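Local coordinates for protein cytochrome c-550 (Paracoccus denitrificans, PDB 1COT) that binds a covalently attached heme c and probably serves as a soluble electron carrier, cycling its iron between two oxidation states, at residues 53-57 with 58-62; 80-83 with 84-87. All blocks are in the same frame, centred on the assembly; numbering follows the deposited sequence.

Interaction 1: residues 53-57 with 58-62; sequences FKYGE and GILEV. With HEC (heme c), chain B.
Tyr55 lies against Ile59 and Leu60 where the loop of residues 53-56 runs into helix 57-65. The tight part is Tyr55 and Gly56 against these two side chains, with Ile59 on the heme side. Tyr55 CD1 meets Ile59 CG2 at 3.8 Å, while Tyr55 CB rests 3.7 Å from Leu60 CG, which also comes within 3.2 Å of Gly56 O. With CG anti to the carbonyl carbon (chi1 -75°), the ring reaches toward the heme propionate, where Tyr55 OH donates to heme O1A at 2.6 Å, an oxygen near the ring plane at its edge. The same hydroxyl is also hydrogen-bonded to Glu50 N. Phe53 CD2 sits over the centre of one tyrosine face, 3.4 Å above its plane. A phenylalanine in place of Tyr55 would probably leave heme O1A without this donor and Glu50 N without its acceptor. The other propionate receives a backbone bond, Gly56 N to heme O1D at 2.7 Å. Gly56 O, at the N-cap, also accepts from Leu60 N. The outer side is looser: Glu57 is exposed and its carboxylate only skirts Leu60, with OE2 4.2 Å from CD1. Tyr55 and Gly56 join other donors in this class I cytochrome c heme pocket.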
# COMPACT_ATOMS: atom_id res chain seq x y z
N PHE A 53 2.90 -8.80 -10.04
CA PHE A 53 3.58 -8.64 -8.77
C PHE A 53 3.47 -9.93 -7.98
O PHE A 53 2.39 -10.50 -7.84
CB PHE A 53 3.12 -7.43 -7.94
CG PHE A 53 4.08 -7.26 -6.79
CD1 PHE A 53 5.28 -6.56 -7.00
CD2 PHE A 53 3.80 -7.82 -5.55
CE1 PHE A 53 6.18 -6.43 -5.94
CE2 PHE A 53 4.68 -7.70 -4.47
CZ PHE A 53 5.87 -7.01 -4.71
N LYS A 54 4.60 -10.39 -7.46
CA LYS A 54 4.62 -11.62 -6.68
C LYS A 54 4.46 -11.27 -5.21
O LYS A 54 5.42 -11.00 -4.50
CB LYS A 54 5.91 -12.42 -6.88
CG LYS A 54 5.80 -13.62 -7.81
CD LYS A 54 7.10 -13.91 -8.55
CE LYS A 54 7.57 -12.76 -9.42
NZ LYS A 54 8.51 -13.16 -10.47
N TYR A 55 3.22 -11.27 -4.78
CA TYR A 55 2.91 -10.95 -3.41
C TYR A 55 3.25 -12.06 -2.43
O TYR A 55 3.37 -13.22 -2.82
CB TYR A 55 1.39 -10.76 -3.35
CG TYR A 55 0.95 -9.46 -3.95
CD1 TYR A 55 1.10 -8.27 -3.23
CD2 TYR A 55 0.37 -9.40 -5.22
CE1 TYR A 55 0.68 -7.06 -3.77
CE2 TYR A 55 -0.07 -8.20 -5.78
CZ TYR A 55 0.09 -7.03 -5.04
OH TYR A 55 -0.32 -5.84 -5.57
N GLY A 56 3.38 -11.71 -1.17
CA GLY A 56 3.68 -12.69 -0.15
C GLY A 56 2.41 -13.49 0.16
O GLY A 56 1.30 -13.11 -0.20
N GLU A 57 2.62 -14.59 0.87
CA GLU A 57 1.55 -15.48 1.24
C GLU A 57 0.47 -14.88 2.13
O GLU A 57 -0.74 -15.09 1.95
CB GLU A 57 2.11 -16.84 1.69
CG GLU A 57 2.65 -17.74 0.53
CD GLU A 57 1.67 -18.07 -0.58
OE1 GLU A 57 0.48 -18.38 -0.16
OE2 GLU A 57 1.98 -18.04 -1.76
N GLY A 58 0.91 -14.09 3.09
CA GLY A 58 -0.04 -13.48 3.99
C GLY A 58 -1.05 -12.56 3.32
O GLY A 58 -2.26 -12.66 3.57
N ILE A 59 -0.57 -11.64 2.49
CA ILE A 59 -1.48 -10.70 1.85
C ILE A 59 -2.38 -11.39 0.83
O ILE A 59 -3.53 -10.99 0.63
CB ILE A 59 -0.71 -9.48 1.35
CG1 ILE A 59 -1.65 -8.28 1.22
CG2 ILE A 59 0.03 -9.78 0.06
CD1 ILE A 59 -0.93 -6.99 0.84
N LEU A 60 -1.86 -12.43 0.19
CA LEU A 60 -2.66 -13.17 -0.77
C LEU A 60 -3.77 -13.85 0.01
O LEU A 60 -4.91 -13.95 -0.45
CB LEU A 60 -1.81 -14.21 -1.49
CG LEU A 60 -0.88 -13.51 -2.47
CD1 LEU A 60 0.05 -14.56 -3.08
CD2 LEU A 60 -1.71 -12.81 -3.54
N GLU A 61 -3.46 -14.30 1.22
CA GLU A 61 -4.48 -14.94 2.03
C GLU A 61 -5.54 -13.92 2.43
O GLU A 61 -6.73 -14.21 2.44
CB GLU A 61 -3.92 -15.63 3.28
CG GLU A 61 -5.02 -16.33 4.10
CD GLU A 61 -4.41 -17.23 5.15
OE1 GLU A 61 -3.21 -17.63 4.82
OE2 GLU A 61 -4.96 -17.53 6.19
N VAL A 62 -5.12 -12.69 2.75
CA VAL A 62 -6.11 -11.70 3.12
C VAL A 62 -7.05 -11.48 1.92
O VAL A 62 -8.27 -11.44 2.12
CB VAL A 62 -5.45 -10.37 3.45
CG1 VAL A 62 -6.50 -9.28 3.61
CG2 VAL A 62 -4.59 -10.49 4.70
FE HEC B . 5.33 -1.24 0.77
CHA HEC B . 3.29 -3.68 -0.32
CHB HEC B . 2.71 0.83 1.13
CHC HEC B . 7.39 1.22 1.88
CHD HEC B . 8.02 -3.24 0.29
NA HEC B . 3.39 -1.38 0.49
C1A HEC B . 2.73 -2.51 0.01
C2A HEC B . 1.31 -2.22 -0.08
C3A HEC B . 1.12 -0.95 0.33
C4A HEC B . 2.41 -0.44 0.67
CMA HEC B . -0.18 -0.19 0.43
CAA HEC B . 0.27 -3.20 -0.55
CBA HEC B . 0.06 -3.01 -2.06
CGA HEC B . -1.05 -3.85 -2.70
O1A HEC B . -0.89 -3.93 -3.89
O2A HEC B . -1.98 -4.38 -2.14
NB HEC B . 5.12 0.61 1.40
C1B HEC B . 3.95 1.29 1.41
C2B HEC B . 4.20 2.62 1.88
C3B HEC B . 5.51 2.70 2.09
C4B HEC B . 6.07 1.45 1.80
CMB HEC B . 3.10 3.67 2.09
CAB HEC B . 6.22 3.85 2.68
CBB HEC B . 5.83 4.42 4.02
NC HEC B . 7.25 -1.04 1.06
C1C HEC B . 7.95 0.05 1.51
C2C HEC B . 9.37 -0.23 1.52
C3C HEC B . 9.54 -1.49 1.06
C4C HEC B . 8.23 -1.98 0.76
CMC HEC B . 10.45 0.74 1.99
CAC HEC B . 10.80 -2.29 0.85
CBC HEC B . 12.06 -2.25 1.65
ND HEC B . 5.60 -3.11 0.15
C1D HEC B . 6.81 -3.75 0.01
C2D HEC B . 6.58 -5.09 -0.50
C3D HEC B . 5.25 -5.17 -0.68
C4D HEC B . 4.64 -3.96 -0.26
CMD HEC B . 7.63 -6.14 -0.76
CAD HEC B . 4.50 -6.38 -1.09
CBD HEC B . 4.09 -6.99 0.29
CGD HEC B . 3.68 -8.42 0.32
O1D HEC B . 3.54 -9.11 -0.65
O2D HEC B . 3.48 -8.87 1.48

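Interaction 2: residues 80-83 with 84-87; sequences VTDP and KPWL
A capped helix start, made by residues close in sequence, joins the end of helix 73-81 to the beginning of helix 83-91; Asp82 is the N-cap and Lys84 its capping partner. The carboxylate of Asp82 turns back over the first turn, its CG anti to the backbone N (chi1 -171°), and OD1 accepts from Lys84 N at 3.2 Å. The bond is bent, with an angle of 139° at the hydrogen, and the N-H arrives from above the carboxylate plane, so the cap is a modest one. The Pro85 ring lies beside the same carboxylate, though the closeness modelled there is doubtful. Prolines suit this first turn because their nitrogens have no hydrogen to give, and at Pro83 and Pro85 none is needed. The first regular bond of the helix, Leu87 N to Pro83 O at 2.9 Å, is nearly straight. That oxygen is also covered by hydrocarbon, with Leu87 CG 3.3 Å and Trp86 CB 3.4 Å away. Pro83 packs on Met100, an axial ligand of the heme iron. Among the neighbouring elements, the Trp86 ring meets Tyr79 of helix 73-81 edge-to-face and also touches Val62, while Leu87 reaches Ile59 and Val62, so helix 83-91 packs on helix 57-65, and Trp86 also contacts helix 73-81.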
# COMPACT_ATOMS: atom_id res chain seq x y z
N VAL A 80 0.20 0.37 6.90
CA VAL A 80 1.55 0.94 6.85
C VAL A 80 2.13 1.16 8.22
O VAL A 80 3.35 1.33 8.37
CB VAL A 80 1.77 2.17 5.98
CG1 VAL A 80 1.20 1.97 4.59
CG2 VAL A 80 1.14 3.42 6.61
N THR A 81 1.26 1.18 9.22
CA THR A 81 1.74 1.37 10.57
C THR A 81 2.64 0.18 10.90
O THR A 81 3.71 0.33 11.48
CB THR A 81 0.58 1.46 11.58
OG1 THR A 81 -0.22 2.58 11.25
CG2 THR A 81 1.15 1.62 12.98
N ASP A 82 2.21 -1.00 10.49
CA ASP A 82 2.95 -2.24 10.70
C ASP A 82 2.17 -3.34 10.03
O ASP A 82 1.15 -3.81 10.54
CB ASP A 82 3.18 -2.60 12.18
CG ASP A 82 4.12 -3.75 12.38
OD1 ASP A 82 4.42 -4.44 11.31
OD2 ASP A 82 4.58 -4.02 13.47
N PRO A 83 2.64 -3.74 8.87
CA PRO A 83 1.97 -4.77 8.11
C PRO A 83 1.72 -6.08 8.83
O PRO A 83 0.67 -6.71 8.66
CB PRO A 83 2.87 -5.00 6.89
CG PRO A 83 3.66 -3.72 6.72
CD PRO A 83 3.78 -3.14 8.12
N LYS A 84 2.69 -6.48 9.64
CA LYS A 84 2.62 -7.72 10.39
C LYS A 84 1.34 -7.98 11.15
O LYS A 84 0.60 -8.92 10.87
CB LYS A 84 3.90 -8.04 11.15
CG LYS A 84 3.86 -9.39 11.86
CD LYS A 84 3.66 -10.63 10.99
CE LYS A 84 3.49 -11.92 11.78
NZ LYS A 84 4.52 -12.93 11.52
N PRO A 85 1.07 -7.16 12.14
CA PRO A 85 -0.13 -7.34 12.94
C PRO A 85 -1.41 -7.24 12.13
O PRO A 85 -2.42 -7.89 12.41
CB PRO A 85 -0.09 -6.23 14.00
CG PRO A 85 1.19 -5.42 13.78
CD PRO A 85 1.97 -6.10 12.66
N TRP A 86 -1.37 -6.40 11.10
CA TRP A 86 -2.52 -6.23 10.26
C TRP A 86 -2.83 -7.55 9.57
O TRP A 86 -3.98 -8.00 9.52
CB TRP A 86 -2.27 -5.14 9.22
CG TRP A 86 -3.52 -4.73 8.52
CD1 TRP A 86 -4.46 -3.88 8.99
CD2 TRP A 86 -3.97 -5.14 7.22
NE1 TRP A 86 -5.46 -3.73 8.07
CE2 TRP A 86 -5.19 -4.49 6.96
CE3 TRP A 86 -3.46 -5.99 6.24
CZ2 TRP A 86 -5.91 -4.67 5.78
CZ3 TRP A 86 -4.16 -6.17 5.07
CH2 TRP A 86 -5.38 -5.52 4.84
N LEU A 87 -1.78 -8.17 9.02
CA LEU A 87 -1.91 -9.44 8.34
C LEU A 87 -2.40 -10.52 9.33
O LEU A 87 -3.26 -11.32 8.98
CB LEU A 87 -0.59 -9.86 7.67
CG LEU A 87 -0.23 -9.01 6.46
CD1 LEU A 87 1.18 -9.40 6.00
CD2 LEU A 87 -1.23 -9.27 5.35

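Interactions 1 and 2 come in series along the chain, 53-62 closing before 80-87 opens, and their centres are about 13 Å apart. Each covers the start of a helix and the residues leading into it, helix 57-65 in one and helix 83-91 in the other, with helix 73-81 between them in sequence. The two helices meet directly: Val62 CG2 and Leu87 CD2 approach to 3.6 Å, and Trp86 CH2 lies 4.1 Å from Val62 CG1. Interaction 1 lies at the heme propionates, with Tyr55 and Gly56 hydrogen-bonding them, whereas in interaction 2 Pro83 packs on the axial Met100. In this largely helical fold, two helix starts are thereby brought into direct contact near the cofactor.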